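Local coordinates for protein serine protease pet (Escherichia coli, PDB 4OM9) that probably cleaves host proteins such as alpha-fodrin as a secreted autotransporter serine protease and enterotoxin of enteroaggregative strains, at residues Lys143-Gly147 against His177-Leu181; Lys757-Phe763 against Gln798-Asn804; Lys883-Asn888 against Leu935-Lys939. One frame throughout, in Å; residues are numbered along the deposited sequence.

Contact 1. Residues Lys143-Gly147 against His177-Leu181; sequences KEIIG and HITNL
Ile-146 and His-177 form an antiparallel, non-hydrogen-bonded pair with their CA atoms 4.5 Å apart, where the strands 143-151 and 172-185 begin to part. Next to this pair, Ile-178 N donates to Ile-145 O over 2.9 Å. The bond is fairly straight, 159° at the hydrogen, and the donor sits nearly on the line of the carbonyl. The same oxygen also has a CA-H contact from His-177 CA at 3.4 Å. Further along, the backbones have separated and one water takes over. It accepts from Ile-145 N at 2.7 Å and donates to Ile-178 O at 3.1 Å.

Ile-145 is the buried apolar centre. Its CG2 branch meets the CD1 end of Ile-178 at 3.5 Å. Its other branch reaches Leu-181 instead, with CD1 of Ile-145 4.0 Å from Leu-181 CD2; these two side chains cross at about a right angle. The split follows from chi1 of -60°, which sets CG1 beside the backbone N and CG2 beside the carbonyl carbon. Ile-178 also packs on Val-191 of strand 188-195.

On the face that holds Ile-146 and His-177, Ile-146 CD1 rests on His-177 CB at 3.6 Å. Glu-144 runs alongside the histidine, its carboxylate plane turned 72° from the ring. The imidazole leads away from segment 143-147, and its NE2 is hydrogen-bonded to Glu-194.

The contact belongs to the antiparallel sheet of the protease domain, which is in the chymotrypsin-like PA clan. Thr-179 and Asn-180 both face Glu-192 in a classic beta bulge, and the chain turns a corner there. Between these segments, one direct bond, one water bridge and an isoleucine-leucine cluster join the diverging strands, while nearby Glu-144 and Glu-194 would probably stabilise a protonated His-177.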
loop_
_atom_site.group_PDB
_atom_site.type_symbol
_atom_site.label_atom_id
_atom_site.label_comp_id
_atom_site.label_asym_id
_atom_site.label_seq_id
_atom_site.Cartn_x
_atom_site.Cartn_y
_atom_site.Cartn_z
ATOM N N LYS A 143 -1.813 32.865 20.992
ATOM C CA LYS A 143 -0.640 32.499 20.211
ATOM C C LYS A 143 0.601 32.256 21.075
ATOM O O LYS A 143 0.923 33.041 21.963
ATOM C CB LYS A 143 -0.333 33.586 19.170
ATOM C CG LYS A 143 -1.515 33.926 18.267
ATOM C CD LYS A 143 -2.104 32.671 17.619
ATOM C CE LYS A 143 -3.306 32.999 16.740
ATOM N NZ LYS A 143 -2.961 33.883 15.592
ATOM N N GLU A 144 1.273 31.146 20.802
ATOM C CA GLU A 144 2.597 30.852 21.331
ATOM C C GLU A 144 3.476 30.391 20.164
ATOM O O GLU A 144 2.983 29.755 19.230
ATOM C CB GLU A 144 2.540 29.768 22.416
ATOM C CG GLU A 144 1.680 30.100 23.636
ATOM C CD GLU A 144 1.724 28.997 24.696
ATOM O OE1 GLU A 144 0.794 28.920 25.532
ATOM O OE2 GLU A 144 2.691 28.202 24.691
ATOM N N ILE A 145 4.764 30.718 20.195
ATOM C CA ILE A 145 5.672 30.216 19.168
ATOM C C ILE A 145 6.162 28.844 19.619
ATOM O O ILE A 145 6.915 28.725 20.603
ATOM C CB ILE A 145 6.878 31.158 18.893
ATOM C CG1 ILE A 145 6.405 32.535 18.433
ATOM C CG2 ILE A 145 7.755 30.587 17.799
ATOM C CD1 ILE A 145 7.538 33.569 18.336
ATOM N N ILE A 146 5.689 27.824 18.907
ATOM C CA ILE A 146 5.996 26.435 19.184
ATOM C C ILE A 146 6.938 25.943 18.107
ATOM O O ILE A 146 6.849 26.371 16.956
ATOM C CB ILE A 146 4.717 25.544 19.194
ATOM C CG1 ILE A 146 3.643 26.109 20.135
ATOM C CG2 ILE A 146 5.049 24.100 19.546
ATOM C CD1 ILE A 146 4.083 26.226 21.578
ATOM N N GLY A 147 7.852 25.054 18.463
ATOM C CA GLY A 147 8.749 24.528 17.469
ATOM C C GLY A 147 9.366 23.214 17.866
ATOM O O GLY A 147 9.109 22.701 18.952
ATOM N N HIS A 177 8.183 25.574 23.569
ATOM C CA HIS A 177 7.572 26.890 23.394
ATOM C C HIS A 177 8.609 27.967 23.691
ATOM O O HIS A 177 9.416 27.809 24.601
ATOM C CB HIS A 177 6.349 27.054 24.305
ATOM C CG HIS A 177 6.597 26.658 25.732
ATOM N ND1 HIS A 177 6.528 25.351 26.163
ATOM C CD2 HIS A 177 6.889 27.406 26.825
ATOM C CE1 HIS A 177 6.781 25.305 27.465
ATOM N NE2 HIS A 177 7.003 26.535 27.886
ATOM N N ILE A 178 8.596 29.061 22.938
ATOM C CA ILE A 178 9.565 30.129 23.179
ATOM C C ILE A 178 9.183 31.024 24.363
ATOM O O ILE A 178 8.127 31.651 24.359
ATOM C CB ILE A 178 9.758 31.038 21.941
ATOM C CG1 ILE A 178 10.178 30.217 20.722
ATOM C CG2 ILE A 178 10.785 32.149 22.248
ATOM C CD1 ILE A 178 10.733 31.048 19.600
ATOM N N THR A 179 10.086 31.106 25.342
ATOM C CA THR A 179 9.871 31.866 26.580
ATOM C C THR A 179 10.521 33.253 26.549
ATOM O O THR A 179 10.132 34.132 27.302
ATOM C CB THR A 179 10.409 31.091 27.804
ATOM O OG1 THR A 179 11.763 30.688 27.565
ATOM C CG2 THR A 179 9.565 29.834 28.065
ATOM N N ASN A 180 11.504 33.449 25.674
ATOM C CA ASN A 180 12.058 34.780 25.432
ATOM C C ASN A 180 12.685 34.893 24.048
ATOM O O ASN A 180 13.762 34.346 23.789
ATOM C CB ASN A 180 13.100 35.145 26.500
ATOM C CG ASN A 180 13.322 36.651 26.622
ATOM O OD1 ASN A 180 12.971 37.418 25.720
ATOM N ND2 ASN A 180 13.901 37.080 27.752
ATOM N N LEU A 181 12.014 35.630 23.172
ATOM C CA LEU A 181 12.532 35.940 21.851
ATOM C C LEU A 181 13.865 36.658 21.891
ATOM O O LEU A 181 14.670 36.485 21.002
ATOM C CB LEU A 181 11.532 36.786 21.071
ATOM C CG LEU A 181 10.470 36.002 20.304
ATOM C CD1 LEU A 181 9.509 36.954 19.591
ATOM C CD2 LEU A 181 11.145 35.034 19.319
HETATM O O HOH W 1 5.597 31.666 22.633
#

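Contact 2. Residues Lys757-Phe763 against Gln798-Asn804; sequences KAAKLSF and QSSLAMN
Ala-759 O accepts a hydrogen bond from Ser-800 N at 2.7 Å, fairly straight at 162°, with the donor somewhat tilted from the carbonyl plane. One step back, Ser-799 OG donates to Lys-757 O at 3.1 Å. Chi1 of -40° keeps OG beside its own backbone N, on the side of Lys-757 O, and it meets that carbonyl almost head-on. Lys-757 O also takes a weak bond from Ala-759 N, which closes an inverse gamma turn centred on Ala-758.

Toward the other end the contact becomes apolar. The Phe-763 ring has Leu-801 CD1 at 3.9 Å from CE2, approaching obliquely. Met-803 lies side by side with the phenylalanine, pointing the same way. Its SD is 5.4 Å from the centroid of the Phe-763 ring and near the ring plane, a Met-aromatic contact at the edge.

The two segments run nearly parallel, 12° apart end to end, and stay in step, Ala-759 beside Ser-799 through to Phe-763 beside Met-803. This is the stacking of successive coils in the passenger's right-handed beta-helix, although neither segment forms a regular strand here.

In the next shell, Phe-763 stacks on the Tyr-790 ring and touches Ile-794, and Leu-801 packs on Ile-794 and Leu-816. The Ser-762 hydroxyl is hydrogen-bonded to Ala-743 N. The backbones of Ser-799 and Leu-801 are hydrogen-bonded to Lys-818 and Asn-820.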
loop_
_atom_site.group_PDB
_atom_site.type_symbol
_atom_site.label_atom_id
_atom_site.label_comp_id
_atom_site.label_asym_id
_atom_site.label_seq_id
_atom_site.Cartn_x
_atom_site.Cartn_y
_atom_site.Cartn_z
ATOM N N LYS A 757 -23.479 -28.111 7.799
ATOM C CA LYS A 757 -23.438 -27.124 8.865
ATOM C C LYS A 757 -24.754 -26.352 8.915
ATOM O O LYS A 757 -25.626 -26.532 8.062
ATOM C CB LYS A 757 -22.270 -26.159 8.662
ATOM C CG LYS A 757 -20.906 -26.831 8.586
ATOM C CD LYS A 757 -20.528 -27.483 9.907
ATOM C CE LYS A 757 -19.022 -27.723 9.998
ATOM N NZ LYS A 757 -18.657 -28.398 11.281
ATOM N N ALA A 758 -24.894 -25.488 9.914
ATOM C CA ALA A 758 -26.049 -24.602 9.984
ATOM C C ALA A 758 -25.832 -23.406 9.061
ATOM O O ALA A 758 -25.352 -22.359 9.491
ATOM C CB ALA A 758 -26.291 -24.145 11.415
ATOM N N ALA A 759 -26.171 -23.563 7.784
ATOM C CA ALA A 759 -25.930 -22.492 6.817
ATOM C C ALA A 759 -27.217 -21.743 6.511
ATOM O O ALA A 759 -28.284 -22.117 6.989
ATOM C CB ALA A 759 -25.317 -23.046 5.541
ATOM N N LYS A 760 -27.118 -20.680 5.721
ATOM C CA LYS A 760 -28.275 -19.823 5.481
ATOM C C LYS A 760 -28.448 -19.448 4.019
ATOM O O LYS A 760 -27.614 -19.782 3.187
ATOM C CB LYS A 760 -28.162 -18.548 6.318
ATOM C CG LYS A 760 -28.026 -18.775 7.819
ATOM C CD LYS A 760 -27.379 -17.567 8.481
ATOM C CE LYS A 760 -28.292 -16.339 8.467
ATOM N NZ LYS A 760 -29.436 -16.505 9.411
ATOM N N LEU A 761 -29.576 -18.798 3.723
ATOM C CA LEU A 761 -29.736 -17.984 2.516
ATOM C C LEU A 761 -29.803 -18.819 1.215
ATOM O O LEU A 761 -29.347 -19.968 1.208
ATOM C CB LEU A 761 -28.601 -16.947 2.499
ATOM C CG LEU A 761 -28.875 -15.825 3.515
ATOM C CD1 LEU A 761 -27.731 -14.838 3.606
ATOM C CD2 LEU A 761 -30.188 -15.109 3.189
ATOM N N SER A 762 -30.384 -18.291 0.123
ATOM C CA SER A 762 -30.858 -16.905 -0.042
ATOM C C SER A 762 -31.887 -16.696 -1.140
ATOM O O SER A 762 -32.861 -15.974 -0.950
ATOM C CB SER A 762 -29.718 -16.003 -0.421
ATOM O OG SER A 762 -29.444 -16.208 -1.798
ATOM N N PHE A 763 -31.595 -17.298 -2.298
ATOM C CA PHE A 763 -32.166 -16.985 -3.626
ATOM C C PHE A 763 -33.173 -15.838 -3.724
ATOM O O PHE A 763 -34.244 -15.882 -3.128
ATOM C CB PHE A 763 -32.828 -18.227 -4.223
ATOM C CG PHE A 763 -31.968 -19.455 -4.199
ATOM C CD1 PHE A 763 -30.652 -19.410 -4.600
ATOM C CD2 PHE A 763 -32.494 -20.663 -3.773
ATOM C CE1 PHE A 763 -29.865 -20.553 -4.569
ATOM C CE2 PHE A 763 -31.725 -21.803 -3.743
ATOM C CZ PHE A 763 -30.407 -21.752 -4.141
ATOM N N GLN A 798 -29.421 -28.825 7.985
ATOM C CA GLN A 798 -29.339 -27.953 9.155
ATOM C C GLN A 798 -29.528 -26.500 8.751
ATOM O O GLN A 798 -29.577 -25.606 9.596
ATOM C CB GLN A 798 -28.000 -28.115 9.876
ATOM C CG GLN A 798 -27.716 -29.511 10.405
ATOM C CD GLN A 798 -26.848 -30.324 9.465
ATOM O OE1 GLN A 798 -26.887 -30.137 8.248
ATOM N NE2 GLN A 798 -26.047 -31.223 10.027
ATOM N N SER A 799 -29.664 -26.284 7.447
ATOM C CA SER A 799 -29.528 -24.955 6.863
ATOM C C SER A 799 -30.860 -24.269 6.553
ATOM O O SER A 799 -31.879 -24.927 6.346
ATOM C CB SER A 799 -28.688 -25.052 5.588
ATOM O OG SER A 799 -27.616 -25.964 5.768
ATOM N N SER A 800 -30.834 -22.940 6.522
ATOM C CA SER A 800 -31.998 -22.136 6.163
ATOM C C SER A 800 -32.081 -21.939 4.651
ATOM O O SER A 800 -31.185 -22.359 3.920
ATOM C CB SER A 800 -31.944 -20.778 6.865
ATOM O OG SER A 800 -31.853 -20.930 8.271
ATOM N N LEU A 801 -33.150 -21.298 4.183
ATOM C CA LEU A 801 -33.265 -20.962 2.765
ATOM C C LEU A 801 -34.303 -19.879 2.480
ATOM O O LEU A 801 -35.483 -20.179 2.307
ATOM C CB LEU A 801 -33.600 -22.208 1.944
ATOM C CG LEU A 801 -33.448 -21.993 0.438
ATOM C CD1 LEU A 801 -32.068 -21.379 0.130
ATOM C CD2 LEU A 801 -33.654 -23.273 -0.346
ATOM N N ALA A 802 -33.867 -18.623 2.419
ATOM C CA ALA A 802 -34.772 -17.524 2.094
ATOM C C ALA A 802 -35.141 -17.580 0.616
ATOM O O ALA A 802 -34.362 -18.067 -0.198
ATOM C CB ALA A 802 -34.144 -16.194 2.439
ATOM N N MET A 803 -36.338 -17.113 0.271
ATOM C CA MET A 803 -36.828 -17.213 -1.104
ATOM C C MET A 803 -37.714 -16.053 -1.531
ATOM O O MET A 803 -38.815 -16.277 -2.032
ATOM C CB MET A 803 -37.630 -18.499 -1.303
ATOM C CG MET A 803 -37.128 -19.731 -0.583
ATOM S SD MET A 803 -35.896 -20.650 -1.509
ATOM C CE MET A 803 -36.698 -22.255 -1.540
ATOM N N ASN A 804 -37.262 -14.823 -1.332
ATOM C CA ASN A 804 -38.018 -13.692 -1.852
ATOM C C ASN A 804 -37.955 -13.690 -3.363
ATOM O O ASN A 804 -37.050 -13.097 -3.950
ATOM C CB ASN A 804 -37.502 -12.366 -1.304
ATOM C CG ASN A 804 -37.839 -12.173 0.148
ATOM O OD1 ASN A 804 -37.915 -13.136 0.911
ATOM N ND2 ASN A 804 -38.053 -10.925 0.546
#

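Contact 3. Residues Lys883-Asn888 against Leu935-Lys939; sequences KGNDKN and LTGYK
The Tyr-938 ring has Lys-883 O over one face, 3.4 Å above its plane and offset toward the rim. Asp-886 N lies at the ring edge, in plane. The phenol OH donates to Gly-884 O at 2.9 Å, but that oxygen is modelled too close to the ring, so the bond is less sure. Several approaches of Gly-884 and Asn-885 to the same ring are similarly doubtful.

Asp-886 reaches the opposite backbone with OD1. Tyr-938 N points a hydrogen bond at it from above the carboxylate plane. The modelled separation of these two atoms, 2.5 Å, is implausibly short, so the exact place of OD1 is doubtful.

Lys-883 comes in with its ammonium end. NZ donates to Gly-937 O at 2.8 Å, from above the carbonyl plane. The bend at chi3, -77°, turns the end of the chain toward this oxygen. Outside the two segments, Val-918 touches both Lys-883 and Tyr-938.

The contact joins two irregular loops at the surface, in the C-terminal part of the passenger. Its surest polar link is the ammonium of Lys-883 at Gly-937 O. The Asp-886 bond is less certain, though a negatively charged carboxylate would probably be the better acceptor for Tyr-938 N.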
loop_
_atom_site.group_PDB
_atom_site.type_symbol
_atom_site.label_atom_id
_atom_site.label_comp_id
_atom_site.label_asym_id
_atom_site.label_seq_id
_atom_site.Cartn_x
_atom_site.Cartn_y
_atom_site.Cartn_z
ATOM N N LYS A 883 -54.731 -39.201 -21.093
ATOM C CA LYS A 883 -56.087 -39.410 -20.585
ATOM C C LYS A 883 -57.064 -38.416 -21.215
ATOM O O LYS A 883 -57.251 -37.309 -20.710
ATOM C CB LYS A 883 -56.111 -39.289 -19.053
ATOM C CG LYS A 883 -55.195 -38.198 -18.495
ATOM C CD LYS A 883 -55.185 -38.170 -16.971
ATOM C CE LYS A 883 -56.434 -37.515 -16.412
ATOM N NZ LYS A 883 -56.371 -37.387 -14.929
ATOM N N GLY A 884 -57.690 -38.822 -22.317
ATOM C CA GLY A 884 -58.608 -37.960 -23.044
ATOM C C GLY A 884 -59.787 -37.470 -22.218
ATOM O O GLY A 884 -60.549 -36.603 -22.648
ATOM N N ASN A 885 -59.942 -38.046 -21.031
ATOM C CA ASN A 885 -60.934 -37.589 -20.074
ATOM C C ASN A 885 -60.363 -37.669 -18.661
ATOM O O ASN A 885 -59.144 -37.661 -18.479
ATOM C CB ASN A 885 -62.218 -38.411 -20.194
ATOM C CG ASN A 885 -62.844 -38.317 -21.577
ATOM O OD1 ASN A 885 -63.588 -37.382 -21.873
ATOM N ND2 ASN A 885 -62.538 -39.287 -22.432
ATOM N N ASP A 886 -61.237 -37.747 -17.664
ATOM C CA ASP A 886 -60.794 -37.819 -16.275
ATOM C C ASP A 886 -60.146 -39.162 -15.951
ATOM O O ASP A 886 -60.105 -40.064 -16.789
ATOM C CB ASP A 886 -61.966 -37.568 -15.322
ATOM C CG ASP A 886 -62.416 -36.122 -15.322
ATOM O OD1 ASP A 886 -61.672 -35.262 -15.838
ATOM O OD2 ASP A 886 -63.512 -35.842 -14.795
ATOM N N LYS A 887 -59.640 -39.280 -14.727
ATOM C CA LYS A 887 -59.038 -40.516 -14.241
ATOM C C LYS A 887 -59.204 -40.642 -12.730
ATOM O O LYS A 887 -58.268 -41.011 -12.026
ATOM C CB LYS A 887 -57.558 -40.582 -14.616
ATOM C CG LYS A 887 -57.309 -41.103 -16.014
ATOM C CD LYS A 887 -58.041 -42.414 -16.219
ATOM C CE LYS A 887 -58.198 -42.724 -17.694
ATOM N NZ LYS A 887 -58.846 -41.600 -18.423
ATOM N N ASN A 888 -60.400 -40.327 -12.244
ATOM C CA ASN A 888 -60.696 -40.358 -10.815
ATOM C C ASN A 888 -60.406 -41.713 -10.176
ATOM O O ASN A 888 -59.798 -41.789 -9.110
ATOM C CB ASN A 888 -62.161 -39.982 -10.580
ATOM C CG ASN A 888 -62.524 -38.642 -11.192
ATOM O OD1 ASN A 888 -61.709 -38.020 -11.880
ATOM N ND2 ASN A 888 -63.753 -38.193 -10.949
ATOM N N LEU A 935 -55.351 -36.613 -6.144
ATOM C CA LEU A 935 -55.567 -36.272 -7.555
ATOM C C LEU A 935 -56.942 -36.651 -8.125
ATOM O O LEU A 935 -57.623 -37.552 -7.616
ATOM C CB LEU A 935 -54.488 -36.927 -8.423
ATOM C CG LEU A 935 -53.066 -36.357 -8.418
ATOM C CD1 LEU A 935 -52.251 -36.895 -7.257
ATOM C CD2 LEU A 935 -52.378 -36.659 -9.740
ATOM N N THR A 936 -57.334 -35.955 -9.194
ATOM C CA THR A 936 -58.556 -36.277 -9.934
ATOM C C THR A 936 -58.330 -36.296 -11.453
ATOM O O THR A 936 -57.402 -36.941 -11.944
ATOM C CB THR A 936 -59.708 -35.285 -9.621
ATOM O OG1 THR A 936 -59.372 -33.978 -10.097
ATOM C CG2 THR A 936 -59.997 -35.232 -8.127
ATOM N N GLY A 937 -59.174 -35.571 -12.187
ATOM C CA GLY A 937 -59.318 -35.772 -13.621
ATOM C C GLY A 937 -58.620 -34.854 -14.611
ATOM O O GLY A 937 -57.395 -34.765 -14.625
ATOM N N TYR A 938 -59.401 -34.192 -15.447
ATOM C CA TYR A 938 -58.832 -33.323 -16.455
ATOM C C TYR A 938 -59.898 -32.426 -17.054
ATOM O O TYR A 938 -61.079 -32.695 -16.927
ATOM C CB TYR A 938 -58.073 -34.160 -17.491
ATOM C CG TYR A 938 -58.530 -34.079 -18.919
ATOM C CD1 TYR A 938 -58.019 -33.125 -19.764
ATOM C CD2 TYR A 938 -59.469 -34.963 -19.416
ATOM C CE1 TYR A 938 -58.415 -33.053 -21.074
ATOM C CE2 TYR A 938 -59.882 -34.891 -20.726
ATOM C CZ TYR A 938 -59.353 -33.926 -21.543
ATOM O OH TYR A 938 -59.747 -33.849 -22.843
ATOM N N LYS A 939 -59.447 -31.372 -17.725
ATOM C CA LYS A 939 -60.346 -30.397 -18.308
ATOM C C LYS A 939 -59.878 -29.909 -19.665
ATOM O O LYS A 939 -59.073 -30.541 -20.322
ATOM C CB LYS A 939 -60.490 -29.205 -17.377
ATOM C CG LYS A 939 -61.891 -29.017 -16.829
ATOM C CD LYS A 939 -61.961 -27.812 -15.918
ATOM C CE LYS A 939 -63.158 -27.923 -14.986
ATOM N NZ LYS A 939 -62.920 -28.814 -13.816
#

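In the fold
The three contacts follow one another along the chain, and none nests in or crosses another. Contact 1 comes first. It closes a loop of 29 residues within the antiparallel sheet of the N-terminal protease domain. The chain then winds through the long beta-helix before contact 2, whose centre is about 66 Å from that of contact 1. Contact 2 closes a stretch of 34 residues and ties one coil to another beyond strand 747-755. Contact 3 spans 46 residues and joins surface loops farther along. Its centre lies about 38 Å from that of contact 2 and about 102 Å from that of contact 1, on the opposite side of the chain's centre from contact 1.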